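Local coordinates for uncharacterized GST-like proteinprotein (Pseudomonas syringae pv. tomato, PDB 3IC8), which is of unknown function but belongs to the glutathione S-transferase superfamily and may bind glutathione or a related thiol, at residues A[287-290]-A[294-297]; A[19-24]-A[67-72]; A[55-60]-A[229-234]. All coordinates share one frame; numbering follows the deposited sequence.

Contact 1 (A[287-290]-A[294-297]); sequences RRED and GVVH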
# COMPACT_ATOMS: atom_id res chain seq x y z
N ARG A 287 -17.55 -43.11 8.13
CA ARG A 287 -18.07 -43.50 6.84
C ARG A 287 -19.57 -43.47 6.90
O ARG A 287 -20.14 -43.96 7.82
CB ARG A 287 -17.59 -44.89 6.47
CG ARG A 287 -18.00 -45.37 5.10
CD ARG A 287 -18.18 -46.87 5.07
NE ARG A 287 -17.83 -47.46 3.78
CZ ARG A 287 -18.70 -48.06 2.98
NH1 ARG A 287 -19.97 -48.18 3.30
NH2 ARG A 287 -18.29 -48.56 1.83
N ARG A 288 -20.20 -42.83 5.94
CA ARG A 288 -21.64 -42.84 5.84
C ARG A 288 -22.03 -42.89 4.39
O ARG A 288 -21.27 -42.51 3.55
CB ARG A 288 -22.23 -41.61 6.50
CG ARG A 288 -21.63 -40.34 6.07
CD ARG A 288 -22.32 -39.18 6.67
NE ARG A 288 -23.67 -39.05 6.20
CZ ARG A 288 -24.01 -38.37 5.12
NH1 ARG A 288 -23.10 -37.76 4.41
NH2 ARG A 288 -25.27 -38.30 4.77
N GLU A 289 -23.22 -43.37 4.10
CA GLU A 289 -23.68 -43.47 2.73
C GLU A 289 -24.89 -42.60 2.53
O GLU A 289 -25.83 -42.70 3.26
CB GLU A 289 -24.00 -44.92 2.42
CG GLU A 289 -24.45 -45.20 1.01
CD GLU A 289 -24.40 -46.67 0.65
OE1 GLU A 289 -24.32 -47.50 1.57
OE2 GLU A 289 -24.43 -46.99 -0.54
N ASP A 290 -24.85 -41.71 1.56
CA ASP A 290 -25.95 -40.79 1.37
C ASP A 290 -26.69 -41.10 0.10
O ASP A 290 -26.11 -41.55 -0.84
CB ASP A 290 -25.46 -39.35 1.36
CG ASP A 290 -26.59 -38.36 1.31
OD1 ASP A 290 -27.22 -38.09 2.33
OD2 ASP A 290 -26.86 -37.84 0.23
N GLY A 294 -23.68 -40.71 -2.12
CA GLY A 294 -22.96 -41.95 -2.12
C GLY A 294 -22.17 -42.15 -0.88
O GLY A 294 -22.50 -41.62 0.15
N VAL A 295 -21.13 -42.95 -0.98
CA VAL A 295 -20.30 -43.23 0.16
C VAL A 295 -19.36 -42.09 0.40
O VAL A 295 -18.72 -41.61 -0.51
CB VAL A 295 -19.50 -44.47 -0.05
CG1 VAL A 295 -18.58 -44.66 1.08
CG2 VAL A 295 -20.39 -45.63 -0.19
N VAL A 296 -19.28 -41.68 1.65
CA VAL A 296 -18.53 -40.52 2.02
C VAL A 296 -17.79 -40.71 3.33
O VAL A 296 -18.24 -41.40 4.21
CB VAL A 296 -19.49 -39.37 2.14
CG1 VAL A 296 -19.34 -38.70 3.41
CG2 VAL A 296 -19.34 -38.46 1.01
N HIS A 297 -16.63 -40.09 3.45
CA HIS A 297 -15.87 -40.11 4.68
C HIS A 297 -15.91 -38.73 5.27
O HIS A 297 -15.63 -37.78 4.59
CB HIS A 297 -14.42 -40.45 4.40
CG HIS A 297 -14.13 -41.90 4.33
ND1 HIS A 297 -15.10 -42.86 4.26
CD2 HIS A 297 -12.95 -42.56 4.30
CE1 HIS A 297 -14.54 -44.05 4.20
NE2 HIS A 297 -13.24 -43.89 4.23
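Arg287 and His297 meet as a non-hydrogen-bonded antiparallel pair, and the arginine side chain can be traced outward from there along the face it shares with Val295. CG stands opposite the backbone N (chi1 -177°), and both CB and CG lie against the imidazole of His297: Arg287 CG is 3.8 Å from His297 CE1, near the ring plane, so the ring is touched at its edge by aliphatic carbon. Bends at chi2 and chi3 then turn the chain toward Val295. Arg287 NE lies 4.0 Å from Val295 CG1, CZ is at a similar distance, and NH2 reaches toward both methyls. Val295 CG1 sits over the centre of the Arg287 guanidinium, 3.8 Å above its plane, a van der Waals cover of one face that uses no N-H. The imidazole and guanidinium planes are turned 60° apart, which excludes a parallel stack.

The framework is the beta hairpin of strands 284-290 and 296-300, part of the C-terminal strands that continue the sheet of the GST N-terminal, thioredoxin-like domain. Arg288 and Val296 form a hydrogen-bonded pair, with Arg288 N to Val296 O at 3.0 Å and Val296 N to Arg288 O at 2.9 Å. Nearer the turn, Asp290 N donates to Gly294 O and Gly294 N to Asp290 O.

On the face carrying Arg288 and Val296, the two side chains run alongside each other in the same direction, Arg288 CG lying 3.9 Å from Val296 CG1. The guanidinium of Arg288 has its strongest partner in Ala45 O, through NH1, while Arg288 NH2 makes a weak hydrogen bond within a salt bridge to Asp290 OD1, 3.1 Å away.

Contact 2 (A[19-24]-A[67-72]); sequences RLMLGF and ALMARR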
# COMPACT_ATOMS: atom_id res chain seq x y z
N ARG A 19 -11.21 -18.33 4.51
CA ARG A 19 -10.86 -17.70 3.27
C ARG A 19 -9.42 -17.20 3.25
O ARG A 19 -8.75 -17.31 2.27
CB ARG A 19 -11.83 -16.55 3.07
CG ARG A 19 -12.70 -16.69 1.90
CD ARG A 19 -14.17 -16.50 2.16
NE ARG A 19 -14.53 -15.43 3.07
CZ ARG A 19 -15.72 -15.32 3.64
NH1 ARG A 19 -16.65 -16.18 3.40
NH2 ARG A 19 -15.96 -14.35 4.46
N LEU A 20 -8.99 -16.62 4.35
CA LEU A 20 -7.63 -16.18 4.52
C LEU A 20 -6.71 -17.35 4.51
O LEU A 20 -5.62 -17.27 4.04
CB LEU A 20 -7.45 -15.32 5.75
CG LEU A 20 -8.15 -13.99 5.70
CD1 LEU A 20 -8.35 -13.41 7.04
CD2 LEU A 20 -7.52 -13.02 4.80
N MSE A 21 -7.16 -18.45 5.07
CA MSE A 21 -6.36 -19.64 5.13
C MSE A 21 -6.09 -20.12 3.73
O MSE A 21 -5.01 -20.52 3.41
CB MSE A 21 -7.06 -20.71 5.94
CG MSE A 21 -6.90 -20.61 7.43
SE MSE A 21 -8.15 -21.59 8.48
CE MSE A 21 -7.72 -23.32 8.02
N LEU A 22 -7.09 -20.05 2.89
CA LEU A 22 -6.90 -20.36 1.50
C LEU A 22 -5.96 -19.41 0.82
O LEU A 22 -5.22 -19.80 -0.01
CB LEU A 22 -8.23 -20.49 0.79
CG LEU A 22 -9.02 -21.70 1.25
CD1 LEU A 22 -10.42 -21.66 0.80
CD2 LEU A 22 -8.41 -22.93 0.84
N GLY A 23 -5.99 -18.15 1.18
CA GLY A 23 -5.07 -17.19 0.65
C GLY A 23 -3.61 -17.39 0.98
O GLY A 23 -2.77 -17.22 0.16
N PHE A 24 -3.34 -17.73 2.23
CA PHE A 24 -2.02 -17.96 2.72
C PHE A 24 -1.40 -19.13 1.99
O PHE A 24 -0.27 -19.10 1.63
CB PHE A 24 -2.13 -18.17 4.22
CG PHE A 24 -0.87 -18.54 4.90
CD1 PHE A 24 0.11 -17.62 5.12
CD2 PHE A 24 -0.69 -19.79 5.36
CE1 PHE A 24 1.21 -17.96 5.74
CE2 PHE A 24 0.43 -20.11 5.99
CZ PHE A 24 1.37 -19.20 6.18
N ALA A 67 -10.20 -25.81 12.42
CA ALA A 67 -8.94 -26.21 12.96
C ALA A 67 -8.38 -27.42 12.25
O ALA A 67 -7.21 -27.52 12.02
CB ALA A 67 -9.08 -26.47 14.40
N LEU A 68 -9.24 -28.36 11.94
CA LEU A 68 -8.93 -29.52 11.15
C LEU A 68 -8.58 -29.19 9.72
O LEU A 68 -7.77 -29.82 9.13
CB LEU A 68 -10.07 -30.51 11.19
CG LEU A 68 -9.75 -31.88 10.67
CD1 LEU A 68 -8.90 -32.59 11.63
CD2 LEU A 68 -10.97 -32.64 10.42
N MSE A 69 -9.26 -28.20 9.19
CA MSE A 69 -9.11 -27.79 7.83
C MSE A 69 -7.70 -27.34 7.59
O MSE A 69 -7.14 -27.58 6.56
CB MSE A 69 -10.08 -26.67 7.54
CG MSE A 69 -10.12 -26.22 6.13
SE MSE A 69 -11.19 -24.64 5.81
CE MSE A 69 -9.84 -23.44 5.31
N ALA A 70 -7.12 -26.68 8.57
CA ALA A 70 -5.77 -26.22 8.47
C ALA A 70 -4.80 -27.35 8.32
O ALA A 70 -3.90 -27.27 7.55
CB ALA A 70 -5.41 -25.43 9.67
N ARG A 71 -4.97 -28.40 9.08
CA ARG A 71 -4.14 -29.56 8.94
C ARG A 71 -4.25 -30.31 7.63
O ARG A 71 -3.29 -30.82 7.16
CB ARG A 71 -4.29 -30.46 10.14
CG ARG A 71 -3.67 -29.84 11.31
CD ARG A 71 -3.89 -30.55 12.57
NE ARG A 71 -3.57 -29.69 13.69
CZ ARG A 71 -2.37 -29.51 14.19
NH1 ARG A 71 -1.35 -30.13 13.68
NH2 ARG A 71 -2.20 -28.72 15.19
N ARG A 72 -5.44 -30.41 7.07
CA ARG A 72 -5.64 -30.97 5.76
C ARG A 72 -4.99 -30.13 4.71
O ARG A 72 -4.46 -30.64 3.78
CB ARG A 72 -7.12 -31.14 5.48
CG ARG A 72 -7.43 -31.74 4.17
CD ARG A 72 -6.59 -32.96 3.93
NE ARG A 72 -6.81 -33.57 2.63
CZ ARG A 72 -6.06 -33.35 1.57
NH1 ARG A 72 -5.05 -32.53 1.62
NH2 ARG A 72 -6.33 -33.96 0.45
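Met21 and Met69, both selenomethionines, bridge two helices on one side of the central sheet in the thioredoxin-like domain of the GST fold. Helices 16-25 and 66-76 run nearly parallel here, their local axes 15° apart, but the closest approach of those axes is 11.0 Å. That separation is too wide for the backbones to meet: the nearest CA atoms, those of Met21 and Ala70, are 7.4 Å apart. Two long side chains span the gap, and no hydrogen bond crosses it.

The tight part centres on the two CE methyls. Met21 CE meets Met69 CE at 3.4 Å, and the two side chains cross at a slant. Each chain bends at chi3, and the methyl of Met69 comes back toward the root of its partner, with Met69 CE 3.9 Å from Met21 CB. Met69 holds CG opposite its backbone N (chi1 -175°) and stays extended through chi2, which carries its selenium across the interhelical space before the methyl turns.

The loose part lies toward Leu22, whose CG is 4.5 Å from Met69 CE, a marginal contact. Leu22 and Met69 instead share a neighbour in Leu6 of strand 4-8, so the sheet supplies hydrophobic surface where the helices give each other little. Further apolar cover comes from Ile180 of helix 180-193, which touches both Met21 and Ala70. The four touching residues are buried. Solvent is approached on other sides of helix 66-76, where Ala67 is exposed and Arg71 partly so; the CB of each points away from helix 16-25. Back at the close end of the interface, Met21 CE comes to 3.5 Å from both the backbone N and the CB of Ala70.

Contact 3 (A[55-60]-A[229-234]); sequences VLQIGA and AAAIEI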
# COMPACT_ATOMS: atom_id res chain seq x y z
N VAL A 55 -16.85 -25.42 5.60
CA VAL A 55 -16.56 -26.83 5.51
C VAL A 55 -15.73 -27.11 4.28
O VAL A 55 -15.93 -26.54 3.26
CB VAL A 55 -17.84 -27.62 5.51
CG1 VAL A 55 -17.66 -28.94 4.90
CG2 VAL A 55 -18.32 -27.79 6.88
N LEU A 56 -14.78 -28.01 4.41
CA LEU A 56 -13.88 -28.33 3.32
C LEU A 56 -14.16 -29.67 2.65
O LEU A 56 -14.17 -30.69 3.27
CB LEU A 56 -12.46 -28.30 3.83
CG LEU A 56 -11.29 -27.99 2.92
CD1 LEU A 56 -10.21 -28.95 3.13
CD2 LEU A 56 -11.66 -27.94 1.51
N GLN A 57 -14.39 -29.64 1.35
CA GLN A 57 -14.60 -30.85 0.61
C GLN A 57 -13.50 -31.11 -0.39
O GLN A 57 -13.18 -30.27 -1.18
CB GLN A 57 -15.93 -30.81 -0.13
CG GLN A 57 -16.13 -31.92 -1.09
CD GLN A 57 -17.41 -31.83 -1.86
OE1 GLN A 57 -18.04 -30.80 -1.91
NE2 GLN A 57 -17.81 -32.91 -2.46
N ILE A 58 -12.95 -32.30 -0.32
CA ILE A 58 -12.12 -32.83 -1.36
C ILE A 58 -12.64 -34.20 -1.76
O ILE A 58 -12.48 -35.15 -1.05
CB ILE A 58 -10.72 -32.94 -0.87
CG1 ILE A 58 -10.24 -31.56 -0.48
CG2 ILE A 58 -9.85 -33.45 -1.91
CD1 ILE A 58 -9.13 -31.57 0.41
N GLY A 59 -13.29 -34.27 -2.91
CA GLY A 59 -13.93 -35.48 -3.34
C GLY A 59 -15.03 -35.97 -2.45
O GLY A 59 -16.00 -35.32 -2.22
N ALA A 60 -14.85 -37.17 -1.94
CA ALA A 60 -15.77 -37.78 -1.03
C ALA A 60 -15.25 -37.70 0.39
O ALA A 60 -15.66 -38.44 1.22
CB ALA A 60 -16.04 -39.19 -1.42
N ALA A 229 -25.11 -28.64 -6.04
CA ALA A 229 -25.42 -29.87 -6.71
C ALA A 229 -24.21 -30.48 -7.38
O ALA A 229 -24.04 -31.67 -7.37
CB ALA A 229 -26.51 -29.65 -7.69
N ALA A 230 -23.39 -29.66 -7.98
CA ALA A 230 -22.20 -30.13 -8.64
C ALA A 230 -21.27 -30.76 -7.63
O ALA A 230 -20.58 -31.69 -7.91
CB ALA A 230 -21.54 -29.04 -9.36
N ALA A 231 -21.25 -30.19 -6.46
CA ALA A 231 -20.45 -30.67 -5.37
C ALA A 231 -20.89 -32.03 -4.89
O ALA A 231 -20.08 -32.85 -4.58
CB ALA A 231 -20.48 -29.70 -4.28
N ILE A 232 -22.17 -32.27 -4.83
CA ILE A 232 -22.62 -33.59 -4.49
C ILE A 232 -22.18 -34.59 -5.54
O ILE A 232 -21.73 -35.66 -5.22
CB ILE A 232 -24.11 -33.63 -4.37
CG1 ILE A 232 -24.53 -32.88 -3.13
CG2 ILE A 232 -24.57 -35.01 -4.25
CD1 ILE A 232 -25.94 -32.66 -3.02
N GLU A 233 -22.26 -34.24 -6.80
CA GLU A 233 -21.87 -35.16 -7.83
C GLU A 233 -20.42 -35.50 -7.74
O GLU A 233 -20.03 -36.62 -7.97
CB GLU A 233 -22.18 -34.63 -9.22
CG GLU A 233 -23.63 -34.46 -9.51
CD GLU A 233 -24.43 -35.73 -9.43
OE1 GLU A 233 -24.12 -36.69 -10.15
OE2 GLU A 233 -25.39 -35.76 -8.66
N ILE A 234 -19.61 -34.53 -7.39
CA ILE A 234 -18.20 -34.76 -7.32
C ILE A 234 -17.93 -35.78 -6.28
O ILE A 234 -17.08 -36.61 -6.45
CB ILE A 234 -17.44 -33.49 -7.02
CG1 ILE A 234 -17.19 -32.73 -8.31
CG2 ILE A 234 -16.14 -33.80 -6.34
CD1 ILE A 234 -17.06 -31.30 -8.12
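A polar side-chain-to-backbone contact ties the end of strand 55-58, in the sheet of the GST N-terminal domain, to helix 228-237, which comes much later in the chain. The evidence is one hydrogen bond across the segments with a small apolar patch beside it. Gln57 points its CB toward the helix and keeps its chain extended, with CG opposite the backbone N (chi1 171°), so that the amide is delivered straight across. Gln57 NE2 donates to Ala231 O at 3.1 Å. The bond is fairly straight (163° at H), and the acceptor lies close to the amide plane of Gln57, but seen from the helix the donor stands above the carbonyl plane of Ala231.

The second bond of Gln57 NE2 goes to Gly59 O in its own segment, 3.0 Å away; the donor lies in the carbonyl plane of Gly59, and Gly59 O lies in the amide plane of Gln57. Gly59 has positive phi (62°) where the chain leaves the strand, and the bond probably helps hold this turn. The other amide atom, Gln57 OE1, accepts a hydrogen bond from His7 NE2 on strand 4-8 and packs 3.6 Å from Ala231 CB. Beside the hydrogen bond, Ile234 directs its CB toward the strand, and Ile234 CG2 rests 4.1 Å from Gly59 CA.

With two N-H bonds and one to OE1, the orientation of the buried amide is well defined: exchanging its N and O would set OE1 against two carbonyl oxygens. One buried side chain is thereby hydrogen-bonded to helix, turn and neighbouring strand.

Contact 2 lies closest to the centre of the chain, has no hydrogen bond and is made mainly by methyl groups between two helices. Contact 3, its centre about 17 Å from that of the chain, is also buried but depends on a hydrogen bond from a side-chain amide of the strand to a helix carbonyl. Contact 1, farther out and only partly buried, rests on a backbone ladder with arginine side chains on both faces. Contacts 1 and 3 reach the same sheet and touch through a probable hydrogen bond from His297 N to Ala60 O (2.9 Å). Contacts 2 and 3 meet where Met69 and Arg72 pack on Leu56. Contacts 1 and 2 do not touch.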